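Glutaconate coenzyme a-transferase (PDB 1POI) catalyses the transfer of coenzyme A from acetyl-CoA to (R)-2-hydroxyglutarate and related compounds such as glutaconate. Local coordinates at residues A[65-70]-A[141-146]; A[77-82]-A[259-264]; A[206-211]-A[236-241]. One frame throughout, in Å; residues are numbered along the deposited sequence.

Contact 1: A[65-70]-A[141-146]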
ATOM      1  N   ARG A  65      -6.782 -35.250  26.478  1.00 15.64           N
ATOM      2  CA  ARG A  65      -7.506 -35.371  25.210  1.00 13.93           C
ATOM      3  C   ARG A  65      -6.696 -35.946  24.039  1.00 13.40           C
ATOM      4  O   ARG A  65      -7.146 -35.872  22.897  1.00 17.93           O
ATOM      5  CB  ARG A  65      -8.066 -34.020  24.752  1.00 11.55           C
ATOM      6  CG  ARG A  65      -8.747 -33.197  25.804  1.00 10.94           C
ATOM      7  CD  ARG A  65     -10.068 -33.739  26.262  1.00  2.00           C
ATOM      8  NE  ARG A  65     -10.616 -32.900  27.341  1.00  4.82           N
ATOM      9  CZ  ARG A  65     -11.614 -32.030  27.183  1.00  6.07           C
ATOM     10  NH1 ARG A  65     -12.186 -31.880  25.999  1.00  9.26           N
ATOM     11  NH2 ARG A  65     -12.030 -31.281  28.195  1.00  5.02           N
ATOM     12  N   VAL A  66      -5.558 -36.572  24.292  1.00 11.70           N
ATOM     13  CA  VAL A  66      -4.757 -37.077  23.190  1.00 14.55           C
ATOM     14  C   VAL A  66      -4.434 -38.565  23.322  1.00 17.88           C
ATOM     15  O   VAL A  66      -3.817 -39.000  24.306  1.00 19.27           O
ATOM     16  CB  VAL A  66      -3.467 -36.222  23.041  1.00 15.92           C
ATOM     17  CG1 VAL A  66      -2.561 -36.783  21.977  1.00 19.59           C
ATOM     18  CG2 VAL A  66      -3.834 -34.781  22.694  1.00 15.53           C
ATOM     19  N   LYS A  67      -4.843 -39.326  22.303  1.00 17.91           N
ATOM     20  CA  LYS A  67      -4.678 -40.785  22.238  1.00 14.25           C
ATOM     21  C   LYS A  67      -3.253 -41.121  21.842  1.00 14.62           C
ATOM     22  O   LYS A  67      -2.598 -41.946  22.461  1.00 15.69           O
ATOM     23  CB  LYS A  67      -5.685 -41.342  21.224  1.00 16.55           C
ATOM     24  CG  LYS A  67      -5.889 -42.852  21.244  1.00 19.65           C
ATOM     25  CD  LYS A  67      -6.994 -43.310  20.271  1.00 18.27           C
ATOM     26  CE  LYS A  67      -6.561 -43.212  18.803  1.00 22.99           C
ATOM     27  NZ  LYS A  67      -7.516 -43.900  17.844  1.00 24.59           N
ATOM     28  N   ALA A  68      -2.769 -40.443  20.812  1.00 16.76           N
ATOM     29  CA  ALA A  68      -1.408 -40.617  20.323  1.00 16.85           C
ATOM     30  C   ALA A  68      -0.971 -39.238  19.846  1.00 18.62           C
ATOM     31  O   ALA A  68      -1.766 -38.495  19.241  1.00 20.37           O
ATOM     32  CB  ALA A  68      -1.384 -41.601  19.177  1.00 18.73           C
ATOM     33  N   TYR A  69       0.282 -38.900  20.112  1.00 17.66           N
ATOM     34  CA  TYR A  69       0.827 -37.599  19.753  1.00 17.18           C
ATOM     35  C   TYR A  69       2.126 -37.811  18.986  1.00 18.00           C
ATOM     36  O   TYR A  69       3.014 -38.542  19.459  1.00 17.21           O
ATOM     37  CB  TYR A  69       1.074 -36.833  21.054  1.00 18.92           C
ATOM     38  CG  TYR A  69       1.724 -35.486  20.929  1.00 21.42           C
ATOM     39  CD1 TYR A  69       1.098 -34.431  20.246  1.00 20.42           C
ATOM     40  CD2 TYR A  69       2.963 -35.250  21.527  1.00 21.52           C
ATOM     41  CE1 TYR A  69       1.701 -33.171  20.171  1.00 20.40           C
ATOM     42  CE2 TYR A  69       3.566 -34.011  21.459  1.00 21.60           C
ATOM     43  CZ  TYR A  69       2.940 -32.975  20.786  1.00 20.70           C
ATOM     44  OH  TYR A  69       3.562 -31.750  20.756  1.00 20.97           O
ATOM     45  N   ILE A  70       2.204 -37.238  17.778  1.00 15.43           N
ATOM     46  CA  ILE A  70       3.389 -37.376  16.921  1.00 15.91           C
ATOM     47  C   ILE A  70       4.221 -36.124  17.213  1.00 16.82           C
ATOM     48  O   ILE A  70       3.836 -35.003  16.880  1.00 18.00           O
ATOM     49  CB  ILE A  70       3.010 -37.514  15.380  1.00 15.34           C
ATOM     50  CG1 ILE A  70       1.834 -38.494  15.168  1.00  9.17           C
ATOM     51  CG2 ILE A  70       4.212 -38.027  14.579  1.00 12.13           C
ATOM     52  CD1 ILE A  70       2.022 -39.877  15.766  1.00  2.00           C
ATOM     53  N   LYS A 141      -0.465 -51.210  15.755  1.00 15.66           N
ATOM     54  CA  LYS A 141      -1.427 -52.133  15.138  1.00 15.12           C
ATOM     55  C   LYS A 141      -2.813 -52.126  15.756  1.00 13.68           C
ATOM     56  O   LYS A 141      -3.805 -52.400  15.079  1.00 11.99           O
ATOM     57  CB  LYS A 141      -0.878 -53.564  15.125  1.00 17.04           C
ATOM     58  CG  LYS A 141      -0.195 -53.935  13.827  1.00 20.17           C
ATOM     59  CD  LYS A 141       0.100 -55.423  13.735  1.00 25.58           C
ATOM     60  CE  LYS A 141       1.231 -55.819  14.676  1.00 32.10           C
ATOM     61  NZ  LYS A 141       1.651 -57.264  14.584  1.00 34.35           N
ATOM     62  N   THR A 142      -2.885 -51.809  17.038  1.00 13.65           N
ATOM     63  CA  THR A 142      -4.154 -51.775  17.721  1.00 14.85           C
ATOM     64  C   THR A 142      -4.748 -50.375  17.748  1.00 16.76           C
ATOM     65  O   THR A 142      -5.830 -50.176  18.293  1.00 17.84           O
ATOM     66  CB  THR A 142      -3.992 -52.252  19.143  1.00 13.54           C
ATOM     67  OG1 THR A 142      -3.218 -51.299  19.869  1.00 17.60           O
ATOM     68  CG2 THR A 142      -3.258 -53.560  19.166  1.00 15.66           C
ATOM     69  N   LEU A 143      -4.058 -49.415  17.142  1.00 20.12           N
ATOM     70  CA  LEU A 143      -4.510 -48.018  17.131  1.00 22.43           C
ATOM     71  C   LEU A 143      -5.134 -47.548  15.841  1.00 22.98           C
ATOM     72  O   LEU A 143      -4.562 -47.704  14.763  1.00 24.10           O
ATOM     73  CB  LEU A 143      -3.340 -47.073  17.437  1.00 22.18           C
ATOM     74  CG  LEU A 143      -2.939 -46.817  18.878  1.00 21.97           C
ATOM     75  CD1 LEU A 143      -1.692 -45.954  18.920  1.00 22.34           C
ATOM     76  CD2 LEU A 143      -4.092 -46.131  19.574  1.00 24.13           C
ATOM     77  N   ASP A 144      -6.281 -46.903  15.970  1.00 26.88           N
ATOM     78  CA  ASP A 144      -6.979 -46.340  14.820  1.00 29.74           C
ATOM     79  C   ASP A 144      -6.279 -44.989  14.650  1.00 30.29           C
ATOM     80  O   ASP A 144      -5.847 -44.395  15.635  1.00 33.24           O
ATOM     81  CB  ASP A 144      -8.465 -46.143  15.162  1.00 32.84           C
ATOM     82  CG  ASP A 144      -9.355 -45.965  13.927  1.00 37.09           C
ATOM     83  OD1 ASP A 144      -8.999 -46.445  12.829  1.00 36.50           O
ATOM     84  OD2 ASP A 144     -10.444 -45.357  14.068  1.00 43.20           O
ATOM     85  N   LYS A 145      -6.091 -44.561  13.405  1.00 28.40           N
ATOM     86  CA  LYS A 145      -5.447 -43.280  13.063  1.00 25.77           C
ATOM     87  C   LYS A 145      -3.916 -43.216  13.194  1.00 25.15           C
ATOM     88  O   LYS A 145      -3.334 -42.146  12.993  1.00 22.51           O
ATOM     89  CB  LYS A 145      -6.085 -42.090  13.809  1.00 23.28           C
ATOM     90  CG  LYS A 145      -7.602 -41.991  13.728  1.00 19.16           C
ATOM     91  CD  LYS A 145      -8.037 -41.642  12.344  1.00 16.00           C
ATOM     92  CE  LYS A 145      -9.535 -41.683  12.193  1.00 19.46           C
ATOM     93  NZ  LYS A 145     -10.220 -40.447  12.645  1.00 22.48           N
ATOM     94  N   VAL A 146      -3.263 -44.338  13.497  1.00 24.29           N
ATOM     95  CA  VAL A 146      -1.795 -44.353  13.606  1.00 25.89           C
ATOM     96  C   VAL A 146      -1.173 -45.428  12.700  1.00 26.30           C
ATOM     97  O   VAL A 146      -1.588 -46.591  12.724  1.00 29.55           O
ATOM     98  CB  VAL A 146      -1.320 -44.584  15.064  1.00 25.32           C
ATOM     99  CG1 VAL A 146       0.200 -44.684  15.131  1.00 24.20           C
ATOM    100  CG2 VAL A 146      -1.793 -43.451  15.950  1.00 26.06           C
TER

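Contact 2: A[77-82]-A[259-264]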
ATOM      1  N   SER A  77       8.222 -21.787  23.744  1.00 24.15           N
ATOM      2  CA  SER A  77       9.531 -21.195  23.485  1.00 25.19           C
ATOM      3  C   SER A  77       9.756 -19.817  24.089  1.00 26.83           C
ATOM      4  O   SER A  77       9.029 -18.869  23.789  1.00 27.54           O
ATOM      5  CB  SER A  77       9.781 -21.146  21.977  1.00 24.64           C
ATOM      6  OG  SER A  77       9.340 -22.328  21.333  1.00 21.31           O
ATOM      7  N   GLY A  78      10.787 -19.716  24.926  1.00 27.32           N
ATOM      8  CA  GLY A  78      11.107 -18.458  25.578  1.00 28.71           C
ATOM      9  C   GLY A  78      10.607 -18.457  27.007  1.00 30.36           C
ATOM     10  O   GLY A  78      11.376 -18.213  27.930  1.00 32.11           O
ATOM     11  N   VAL A  79       9.317 -18.736  27.183  1.00 29.97           N
ATOM     12  CA  VAL A  79       8.696 -18.806  28.494  1.00 28.60           C
ATOM     13  C   VAL A  79       8.874 -20.211  29.104  1.00 29.65           C
ATOM     14  O   VAL A  79       9.514 -20.363  30.144  1.00 31.36           O
ATOM     15  CB  VAL A  79       7.234 -18.423  28.404  1.00 28.44           C
ATOM     16  CG1 VAL A  79       6.602 -18.474  29.780  1.00 27.47           C
ATOM     17  CG2 VAL A  79       7.118 -17.023  27.796  1.00 26.66           C
ATOM     18  N   THR A  80       8.333 -21.245  28.466  1.00 30.23           N
ATOM     19  CA  THR A  80       8.516 -22.607  28.978  1.00 27.25           C
ATOM     20  C   THR A  80       9.398 -23.409  28.038  1.00 26.45           C
ATOM     21  O   THR A  80       9.031 -23.659  26.892  1.00 24.43           O
ATOM     22  CB  THR A  80       7.207 -23.383  29.142  1.00 25.50           C
ATOM     23  OG1 THR A  80       6.212 -22.555  29.749  1.00 23.98           O
ATOM     24  CG2 THR A  80       7.458 -24.574  30.034  1.00 21.04           C
ATOM     25  N   ASN A  81      10.534 -23.852  28.555  1.00 29.03           N
ATOM     26  CA  ASN A  81      11.507 -24.626  27.789  1.00 33.97           C
ATOM     27  C   ASN A  81      11.015 -25.931  27.195  1.00 31.78           C
ATOM     28  O   ASN A  81      11.375 -26.277  26.077  1.00 34.71           O
ATOM     29  CB  ASN A  81      12.727 -24.939  28.653  1.00 41.32           C
ATOM     30  CG  ASN A  81      13.719 -23.803  28.688  1.00 50.84           C
ATOM     31  OD1 ASN A  81      13.573 -22.799  27.964  1.00 54.98           O
ATOM     32  ND2 ASN A  81      14.750 -23.949  29.522  1.00 55.19           N
ATOM     33  N   VAL A  82      10.310 -26.702  28.017  1.00 31.65           N
ATOM     34  CA  VAL A  82       9.753 -28.010  27.669  1.00 27.22           C
ATOM     35  C   VAL A  82       8.411 -28.016  28.360  1.00 23.25           C
ATOM     36  O   VAL A  82       8.367 -27.999  29.578  1.00 24.31           O
ATOM     37  CB  VAL A  82      10.600 -29.156  28.285  1.00 27.86           C
ATOM     38  CG1 VAL A  82      10.073 -30.511  27.826  1.00 27.40           C
ATOM     39  CG2 VAL A  82      12.075 -28.986  27.911  1.00 30.75           C
ATOM     40  N   PHE A 259       1.031 -13.277  30.766  1.00 23.23           N
ATOM     41  CA  PHE A 259       0.134 -14.423  30.652  1.00 20.63           C
ATOM     42  C   PHE A 259       0.914 -15.731  30.439  1.00 20.60           C
ATOM     43  O   PHE A 259       0.740 -16.680  31.191  1.00 22.40           O
ATOM     44  CB  PHE A 259      -0.833 -14.198  29.509  1.00 17.03           C
ATOM     45  CG  PHE A 259      -1.974 -15.151  29.496  1.00 20.06           C
ATOM     46  CD1 PHE A 259      -1.772 -16.497  29.215  1.00 19.50           C
ATOM     47  CD2 PHE A 259      -3.269 -14.701  29.747  1.00 19.69           C
ATOM     48  CE1 PHE A 259      -2.848 -17.387  29.181  1.00 20.35           C
ATOM     49  CE2 PHE A 259      -4.356 -15.583  29.718  1.00 20.83           C
ATOM     50  CZ  PHE A 259      -4.146 -16.926  29.435  1.00 19.66           C
ATOM     51  N   LEU A 260       1.799 -15.771  29.449  1.00 17.27           N
ATOM     52  CA  LEU A 260       2.559 -16.980  29.215  1.00 16.33           C
ATOM     53  C   LEU A 260       3.370 -17.359  30.429  1.00 17.71           C
ATOM     54  O   LEU A 260       3.756 -18.513  30.567  1.00 21.18           O
ATOM     55  CB  LEU A 260       3.509 -16.848  28.023  1.00 16.31           C
ATOM     56  CG  LEU A 260       3.023 -16.684  26.584  1.00 16.17           C
ATOM     57  CD1 LEU A 260       4.246 -16.546  25.715  1.00 13.47           C
ATOM     58  CD2 LEU A 260       2.166 -17.842  26.124  1.00 13.48           C
ATOM     59  N   LYS A 261       3.697 -16.393  31.276  1.00 21.21           N
ATOM     60  CA  LYS A 261       4.487 -16.694  32.475  1.00 23.50           C
ATOM     61  C   LYS A 261       3.611 -17.338  33.539  1.00 21.72           C
ATOM     62  O   LYS A 261       4.065 -18.208  34.281  1.00 20.01           O
ATOM     63  CB  LYS A 261       5.164 -15.443  33.035  1.00 27.51           C
ATOM     64  CG  LYS A 261       6.291 -14.900  32.178  1.00 32.16           C
ATOM     65  CD  LYS A 261       7.347 -14.247  33.051  1.00 38.59           C
ATOM     66  CE  LYS A 261       8.197 -13.252  32.265  1.00 43.46           C
ATOM     67  NZ  LYS A 261       7.457 -11.991  31.924  1.00 47.67           N
ATOM     68  N   VAL A 262       2.357 -16.900  33.605  1.00 21.12           N
ATOM     69  CA  VAL A 262       1.394 -17.454  34.548  1.00 22.60           C
ATOM     70  C   VAL A 262       1.284 -18.927  34.212  1.00 24.24           C
ATOM     71  O   VAL A 262       1.581 -19.784  35.047  1.00 24.42           O
ATOM     72  CB  VAL A 262       0.011 -16.830  34.368  1.00 22.92           C
ATOM     73  CG1 VAL A 262      -0.980 -17.498  35.265  1.00 21.14           C
ATOM     74  CG2 VAL A 262       0.071 -15.350  34.658  1.00 25.11           C
ATOM     75  N   TYR A 263       0.941 -19.204  32.952  1.00 24.80           N
ATOM     76  CA  TYR A 263       0.807 -20.566  32.463  1.00 23.43           C
ATOM     77  C   TYR A 263       2.070 -21.392  32.749  1.00 23.52           C
ATOM     78  O   TYR A 263       1.967 -22.555  33.136  1.00 24.92           O
ATOM     79  CB  TYR A 263       0.473 -20.574  30.963  1.00 25.60           C
ATOM     80  CG  TYR A 263       0.170 -21.959  30.416  1.00 26.51           C
ATOM     81  CD1 TYR A 263      -1.113 -22.489  30.494  1.00 25.73           C
ATOM     82  CD2 TYR A 263       1.192 -22.773  29.916  1.00 27.03           C
ATOM     83  CE1 TYR A 263      -1.373 -23.803  30.103  1.00 27.40           C
ATOM     84  CE2 TYR A 263       0.946 -24.087  29.520  1.00 27.04           C
ATOM     85  CZ  TYR A 263      -0.340 -24.593  29.619  1.00 27.16           C
ATOM     86  OH  TYR A 263      -0.586 -25.884  29.234  1.00 22.42           O
ATOM     87  N   ASP A 264       3.249 -20.794  32.598  1.00 22.22           N
ATOM     88  CA  ASP A 264       4.498 -21.516  32.839  1.00 22.81           C
ATOM     89  C   ASP A 264       4.574 -22.108  34.229  1.00 23.50           C
ATOM     90  O   ASP A 264       5.084 -23.210  34.409  1.00 23.04           O
ATOM     91  CB  ASP A 264       5.711 -20.608  32.644  1.00 21.67           C
ATOM     92  CG  ASP A 264       7.009 -21.211  33.223  1.00 25.00           C
ATOM     93  OD1 ASP A 264       7.495 -22.238  32.709  1.00 23.43           O
ATOM     94  OD2 ASP A 264       7.553 -20.652  34.200  1.00 30.53           O
TER

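Contact 3: A[206-211]-A[236-241]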
ATOM      1  N   TYR A 206     -11.493 -31.602   6.439  1.00 13.28           N
ATOM      2  CA  TYR A 206     -12.285 -30.462   6.911  1.00 19.90           C
ATOM      3  C   TYR A 206     -11.329 -29.386   7.420  1.00 20.12           C
ATOM      4  O   TYR A 206     -10.344 -29.718   8.099  1.00 23.79           O
ATOM      5  CB  TYR A 206     -13.211 -30.874   8.056  1.00 21.27           C
ATOM      6  CG  TYR A 206     -14.305 -31.810   7.632  1.00 29.51           C
ATOM      7  CD1 TYR A 206     -15.403 -31.340   6.915  1.00 30.01           C
ATOM      8  CD2 TYR A 206     -14.214 -33.184   7.893  1.00 33.55           C
ATOM      9  CE1 TYR A 206     -16.380 -32.212   6.456  1.00 35.88           C
ATOM     10  CE2 TYR A 206     -15.184 -34.066   7.444  1.00 35.24           C
ATOM     11  CZ  TYR A 206     -16.263 -33.577   6.719  1.00 38.91           C
ATOM     12  OH  TYR A 206     -17.210 -34.452   6.220  1.00 44.54           O
ATOM     13  N   THR A 207     -11.595 -28.118   7.094  1.00 15.22           N
ATOM     14  CA  THR A 207     -10.736 -27.024   7.562  1.00 13.99           C
ATOM     15  C   THR A 207     -11.498 -25.910   8.254  1.00 10.54           C
ATOM     16  O   THR A 207     -12.490 -25.389   7.715  1.00  7.75           O
ATOM     17  CB  THR A 207      -9.895 -26.385   6.428  1.00 12.75           C
ATOM     18  OG1 THR A 207      -8.939 -27.333   5.947  1.00 18.03           O
ATOM     19  CG2 THR A 207      -9.120 -25.175   6.959  1.00 12.05           C
ATOM     20  N   ILE A 208     -11.047 -25.560   9.454  1.00  9.49           N
ATOM     21  CA  ILE A 208     -11.677 -24.467  10.202  1.00 15.56           C
ATOM     22  C   ILE A 208     -10.682 -23.308  10.304  1.00 15.85           C
ATOM     23  O   ILE A 208      -9.504 -23.502  10.701  1.00 15.27           O
ATOM     24  CB  ILE A 208     -12.132 -24.894  11.625  1.00 16.52           C
ATOM     25  CG1 ILE A 208     -13.060 -26.116  11.536  1.00 15.86           C
ATOM     26  CG2 ILE A 208     -12.905 -23.734  12.296  1.00 15.21           C
ATOM     27  CD1 ILE A 208     -13.143 -26.918  12.797  1.00 13.54           C
ATOM     28  N   VAL A 209     -11.142 -22.123   9.913  1.00 10.60           N
ATOM     29  CA  VAL A 209     -10.293 -20.944   9.953  1.00 14.79           C
ATOM     30  C   VAL A 209     -10.805 -19.868  10.931  1.00 14.32           C
ATOM     31  O   VAL A 209     -11.913 -19.336  10.770  1.00 14.05           O
ATOM     32  CB  VAL A 209     -10.116 -20.337   8.508  1.00 15.96           C
ATOM     33  CG1 VAL A 209     -11.457 -19.850   7.973  1.00 16.05           C
ATOM     34  CG2 VAL A 209      -9.120 -19.174   8.505  1.00 10.79           C
ATOM     35  N   THR A 210     -10.065 -19.617  12.009  1.00 16.30           N
ATOM     36  CA  THR A 210     -10.477 -18.536  12.923  1.00 18.14           C
ATOM     37  C   THR A 210      -9.722 -17.307  12.397  1.00 20.38           C
ATOM     38  O   THR A 210      -8.523 -17.412  12.059  1.00 23.80           O
ATOM     39  CB  THR A 210     -10.110 -18.785  14.394  1.00 15.04           C
ATOM     40  OG1 THR A 210      -8.750 -19.205  14.485  1.00 18.32           O
ATOM     41  CG2 THR A 210     -11.015 -19.835  15.012  1.00 15.52           C
ATOM     42  N   CYS A 211     -10.412 -16.173  12.280  1.00 16.50           N
ATOM     43  CA  CYS A 211      -9.795 -14.972  11.760  1.00 13.10           C
ATOM     44  C   CYS A 211     -10.086 -13.690  12.572  1.00 15.30           C
ATOM     45  O   CYS A 211     -11.128 -13.554  13.198  1.00 19.63           O
ATOM     46  CB  CYS A 211     -10.261 -14.802  10.337  1.00  8.13           C
ATOM     47  SG  CYS A 211     -11.965 -14.384  10.265  1.00 10.94           S
ATOM     48  N   ALA A 236     -15.311 -23.842   7.606  1.00 15.80           N
ATOM     49  CA  ALA A 236     -15.845 -22.937   8.647  1.00 17.33           C
ATOM     50  C   ALA A 236     -14.981 -21.688   8.878  1.00 16.24           C
ATOM     51  O   ALA A 236     -13.778 -21.803   9.154  1.00 17.05           O
ATOM     52  CB  ALA A 236     -16.008 -23.686   9.976  1.00 13.35           C
ATOM     53  N   VAL A 237     -15.595 -20.515   8.734  1.00 16.02           N
ATOM     54  CA  VAL A 237     -14.938 -19.222   8.967  1.00 15.37           C
ATOM     55  C   VAL A 237     -15.534 -18.655  10.247  1.00 15.06           C
ATOM     56  O   VAL A 237     -16.749 -18.467  10.336  1.00 14.09           O
ATOM     57  CB  VAL A 237     -15.181 -18.194   7.829  1.00 14.38           C
ATOM     58  CG1 VAL A 237     -14.689 -16.836   8.262  1.00 18.03           C
ATOM     59  CG2 VAL A 237     -14.432 -18.583   6.583  1.00 13.64           C
ATOM     60  N   VAL A 238     -14.682 -18.389  11.231  1.00 15.90           N
ATOM     61  CA  VAL A 238     -15.133 -17.851  12.519  1.00 17.96           C
ATOM     62  C   VAL A 238     -14.415 -16.546  12.917  1.00 16.53           C
ATOM     63  O   VAL A 238     -13.183 -16.495  12.973  1.00 15.33           O
ATOM     64  CB  VAL A 238     -14.904 -18.894  13.665  1.00 19.45           C
ATOM     65  CG1 VAL A 238     -15.519 -18.404  14.950  1.00 17.30           C
ATOM     66  CG2 VAL A 238     -15.457 -20.260  13.283  1.00 19.60           C
ATOM     67  N   LEU A 239     -15.178 -15.501  13.213  1.00 16.90           N
ATOM     68  CA  LEU A 239     -14.584 -14.217  13.624  1.00 17.35           C
ATOM     69  C   LEU A 239     -14.105 -14.329  15.068  1.00 13.46           C
ATOM     70  O   LEU A 239     -14.906 -14.507  15.963  1.00 18.15           O
ATOM     71  CB  LEU A 239     -15.612 -13.085  13.503  1.00 16.35           C
ATOM     72  CG  LEU A 239     -15.113 -11.640  13.675  1.00 21.31           C
ATOM     73  CD1 LEU A 239     -13.827 -11.409  12.902  1.00 18.81           C
ATOM     74  CD2 LEU A 239     -16.173 -10.634  13.214  1.00 20.03           C
ATOM     75  N   ALA A 240     -12.802 -14.301  15.285  1.00 12.10           N
ATOM     76  CA  ALA A 240     -12.252 -14.397  16.626  1.00 10.75           C
ATOM     77  C   ALA A 240     -11.052 -13.472  16.859  1.00 12.88           C
ATOM     78  O   ALA A 240      -9.896 -13.890  16.680  1.00 11.47           O
ATOM     79  CB  ALA A 240     -11.875 -15.794  16.929  1.00  4.15           C
ATOM     80  N   PRO A 241     -11.319 -12.195  17.236  1.00 12.61           N
ATOM     81  CA  PRO A 241     -10.328 -11.153  17.518  1.00 13.40           C
ATOM     82  C   PRO A 241      -9.371 -11.589  18.607  1.00 15.81           C
ATOM     83  O   PRO A 241      -9.801 -11.986  19.679  1.00 19.60           O
ATOM     84  CB  PRO A 241     -11.186  -9.996  17.982  1.00 12.50           C
ATOM     85  CG  PRO A 241     -12.382 -10.127  17.103  1.00 14.64           C
ATOM     86  CD  PRO A 241     -12.671 -11.608  17.181  1.00 11.85           C
TER

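Contact 1: A[65-70]-A[141-146]
Lys67 leaves the backbone with CG anti to its own N (chi1 -167°), then bends at chi3 (72°), and this swings its ammonium end past Leu143 onto the backbone of Asp144. The contact docks a type II beta turn, running from Leu143 to Val146, onto strand 66-71 of the parallel sheet in this alpha/beta CoA-transferase fold. Lys145 occupies the third position of the turn with positive phi, as a type II turn requires, and the carbonyl of Asp144 belongs to the turn's central peptide. That carbonyl is what the lysine grips: Lys67 NZ donates to Asp144 O at 2.8 Å, coming in from above the carbonyl plane, 43° out of it. The carboxylate of the same aspartate is not in contact with the amine, so Lys67 holds Asp144 by its backbone.

The aliphatic stem of the lysine does apolar work as well. Leu143 CD2 lies alongside it, 3.9 Å from Lys67 CE and 4.1 Å from Lys67 CG, the two side chains sliding past each other in opposite directions. Strands on both flanks hold Lys67: its O accepts a hydrogen bond from Thr96 OG1, and its backbone bonds to Leu46. On the turn, Lys145 carries its amine off to a salt bridge with Asp173. The buried part of the contact is a single methyl pair: Ala68 CB meets Val146 CG2 at 3.7 Å.

Contact 2: A[77-82]-A[259-264]
Thr80 and Asp264 bring their backbones to 5.7 Å between CA atoms, and Val79 and Lys261 to 6.2 Å, where the irregular loop 77-82 runs up against one side of helix 257-266. The helix is regular here, with Asp264 N bonded to Leu260 O one turn back. Val79 carries the apolar part of the contact. Its CG2 packs on Leu260 CD1 at 3.6 Å, the two side chains crossing at about a right angle, while CG1 lies against the Leu260 carbonyl and reaches Asp264 CB at 3.7 Å. Beside it, Thr80 OG1 donates to Asp264 OD1 in a 3.2 Å hydrogen bond that meets the carboxylate on its anti side, 18° out of plane. The same OD1 takes a salt bridge from Arg84, at the start of helix 84-92. With an alanine here instead of Asp264, Thr80 would probably lose its acceptor and the guanidinium of Arg84 its carboxylate mate. Another protein chain packs on Ser77 and Val82 of the loop. The pattern is that of a loop docked on the flank of a helix, joining the loop between strand 73-74 and helix 84-92 to helix 257-266, the first of the run of helices that closes the chain.

Contact 3: A[206-211]-A[236-241]
Val209 sits at the middle of a parallel beta ladder, giving its N-H to Ala236 O at 2.8 Å and accepting from Val238 N on its own O at 3.0 Å. The ladder joins strand 206-211 to strand 236-239, the last strand within this chain of the seven-stranded parallel sheet, in a Rossmann-like alpha/beta fold. The pattern carries on both ways: Ala236 N bonds to Thr207 O, and Cys211 N to Val238 O. The strand axes diverge by only 19°.

Side chains pair across the ladder on each face. Val209 CG1 meets Val237 CG2 at 3.5 Å, the two valines lying side by side and pointing the same way. That CG1 is wedged between its own backbone N and carbonyl carbon (chi1 64°), which leaves it close to Ala236 O as well. On the other face, Ile208 CG2 touches Ala236 CB at 3.9 Å.

Further out, helix 6-13 covers the Ile208, Ala236 and Val238 face through Tyr13, Ala9 and Leu6, while Ile214 packs on Val237 and Leu239. Thr210 turns its hydroxyl to His178 ND1 on the neighbouring strand. Past the edge, Leu239 rests on Thr315 of the second subunit. Where the strand gives way to loop, the last rung persists: Ala240 N donates to Cys211 O at 2.8 Å, the donor tilted 27° from the carbonyl plane.

Contact 3 is the buried one, while contacts 1 and 2 are partly buried and each keeps an exposed residue. Contacts 1 and 3 reach the same parallel sheet, one through strand 66-71, next to the outermost strand 96-99, the other at the opposite border, and they lie about 26 Å apart, centre to centre. Chemistry follows place: main-chain bonds and aliphatic groups in the buried ladder at one border of the sheet, a lysine on a turn carbonyl where strand 66-71 begins, and a valine packed on the helix beside a hydroxyl-carboxylate bond in contact 2. Along the chain contact 3 is nested within the span closed by contact 2, with helix 257-266 following strand 236-239. None of the three touches another.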